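Local coordinates for methylated RNA-binding protein 1 (PDB 4RCM) that reads N6-methyladenosine in RNA through its YTH domain and lowers the stability of PHO4 mRNA by binding its 3'-UTR, at residues Q137-P140 and Y141-I145. Numbering follows the deposited sequence. Where two conformers were deposited one is given.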
loop_
_atom_site.group_PDB
_atom_site.type_symbol
_atom_site.label_atom_id
_atom_site.label_comp_id
_atom_site.label_asym_id
_atom_site.label_seq_id
_atom_site.Cartn_x
_atom_site.Cartn_y
_atom_site.Cartn_z
ATOM N N GLN A 137 -4.858 6.376 5.563
ATOM C CA GLN A 137 -6.298 6.367 5.576
ATOM C C GLN A 137 -6.771 4.919 5.497
ATOM O O GLN A 137 -6.379 4.198 4.551
ATOM C CB GLN A 137 -6.816 7.137 4.333
ATOM C CG GLN A 137 -8.275 6.944 4.017
ATOM C CD GLN A 137 -9.188 7.419 5.130
ATOM O OE1 GLN A 137 -10.042 6.658 5.621
ATOM N NE2 GLN A 137 -9.030 8.676 5.521
ATOM N N GLU A 138 -7.598 4.500 6.450
ATOM C CA GLU A 138 -8.165 3.121 6.397
ATOM C C GLU A 138 -9.276 2.963 5.388
ATOM O O GLU A 138 -10.157 3.830 5.255
ATOM C CB GLU A 138 -8.667 2.624 7.733
ATOM C CG GLU A 138 -9.179 1.182 7.661
ATOM C CD GLU A 138 -9.193 0.454 8.981
ATOM O OE1 GLU A 138 -8.943 1.060 10.027
ATOM O OE2 GLU A 138 -9.432 -0.764 8.968
ATOM N N ILE A 139 -9.257 1.819 4.712
ATOM C CA ILE A 139 -10.201 1.512 3.664
ATOM C C ILE A 139 -11.042 0.259 4.076
ATOM O O ILE A 139 -10.493 -0.825 4.304
ATOM C CB ILE A 139 -9.498 1.216 2.330
ATOM C CG1 ILE A 139 -8.571 2.379 1.874
ATOM C CG2 ILE A 139 -10.519 0.864 1.269
ATOM C CD1 ILE A 139 -9.255 3.681 1.491
ATOM N N PRO A 140 -12.368 0.411 4.173
ATOM C CA PRO A 140 -13.210 -0.732 4.614
ATOM C C PRO A 140 -12.938 -2.026 3.831
ATOM O O PRO A 140 -12.738 -1.981 2.642
ATOM C CB PRO A 140 -14.647 -0.267 4.295
ATOM C CG PRO A 140 -14.576 1.209 4.130
ATOM C CD PRO A 140 -13.186 1.483 3.564
ATOM N N TYR A 141 -13.026 -3.173 4.500
ATOM C CA TYR A 141 -12.699 -4.453 3.888
ATOM C C TYR A 141 -13.300 -4.658 2.501
ATOM O O TYR A 141 -12.576 -4.900 1.501
ATOM C CB TYR A 141 -13.162 -5.557 4.841
ATOM C CG TYR A 141 -12.869 -6.932 4.377
ATOM C CD1 TYR A 141 -11.596 -7.502 4.511
ATOM C CD2 TYR A 141 -13.874 -7.694 3.805
ATOM C CE1 TYR A 141 -11.350 -8.814 4.072
ATOM C CE2 TYR A 141 -13.648 -8.992 3.381
ATOM C CZ TYR A 141 -12.401 -9.558 3.506
ATOM O OH TYR A 141 -12.258 -10.822 3.006
ATOM N N SER A 142 -14.621 -4.513 2.419
ATOM C CA SER A 142 -15.301 -4.785 1.139
ATOM C C SER A 142 -14.812 -3.922 -0.035
ATOM O O SER A 142 -14.663 -4.458 -1.157
ATOM C CB SER A 142 -16.832 -4.749 1.278
ATOM O OG SER A 142 -17.296 -3.504 1.739
ATOM N N ILE A 143 -14.566 -2.632 0.187
ATOM C CA ILE A 143 -14.028 -1.744 -0.848
ATOM C C ILE A 143 -12.598 -2.205 -1.174
ATOM O O ILE A 143 -12.202 -2.306 -2.351
ATOM C CB ILE A 143 -13.927 -0.252 -0.387
ATOM C CG1 ILE A 143 -15.247 0.300 0.201
ATOM C CG2 ILE A 143 -13.464 0.635 -1.536
ATOM C CD1 ILE A 143 -16.398 0.165 -0.707
ATOM N N GLY A 144 -11.793 -2.476 -0.144
ATOM C CA GLY A 144 -10.444 -2.944 -0.405
ATOM C C GLY A 144 -10.367 -4.178 -1.271
ATOM O O GLY A 144 -9.523 -4.272 -2.190
ATOM N N ILE A 145 -11.271 -5.123 -1.011
ATOM C CA ILE A 145 -11.293 -6.356 -1.766
ATOM C C ILE A 145 -11.620 -6.042 -3.217
ATOM O O ILE A 145 -11.009 -6.588 -4.182
ATOM C CB ILE A 145 -12.345 -7.366 -1.196
ATOM C CG1 ILE A 145 -11.865 -7.955 0.132
ATOM C CG2 ILE A 145 -12.626 -8.460 -2.192
ATOM C CD1 ILE A 145 -10.639 -8.852 0.018
#
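Pro140 and Ile143 meet at the point where the chain passes from the edge of the sheet into helix 141-151. Their side chains lie alongside each other and point the same way. Ile143 CG1 rests against the proline ring, 4.1 Å from Pro140 CG and as near to CD. Ile139 approaches the same isoleucine through its branch methyl. Its CG2 lies 3.9 Å from Ile143 CB and 3.8 Å from the backbone N of Gly144, and the two isoleucine side chains cross at about a right angle. In Ile143, CG1 stands beside the backbone N (chi1 -52°), which directs this branch to the proline ring and leaves CG2 nearer Ile139.

One backbone hydrogen bond closes the first turn. Gly144 N donates to Pro140 O at 3.0 Å, and the bond is almost straight at 176°. Pro140 is the N-cap residue. Its pyrrolidine ring brings no polar group to this position, so Pro140 contributes its carbonyl oxygen and an apolar ring flank. The next hydrogen bond of the helix runs from Ile145 N to Tyr141 O at 2.8 Å. On the side of the helix facing strand 17-23, Ile145 CG1 lies 3.7 Å above one face of the Tyr141 ring, offset toward its rim.

Further out, Ile139 is tied by backbone hydrogen bonding to Phe18 of strand 17-23, and its side chain also touches Ile122 and Ile130. Phe18 packs against Tyr141 and Ile145 as well, while Tyr141 OH is hydrogen-bonded to Ile12 O. Glu138 forms a salt bridge with Arg17.

The contact is thus a sheet-to-helix junction in the YTH domain, with the side chain of Ile139 about 9 Å from that of Lys22, an m6A-binding residue. Apolar packing and one nearly straight backbone hydrogen bond probably help to set how the helix leaves the edge of the sheet.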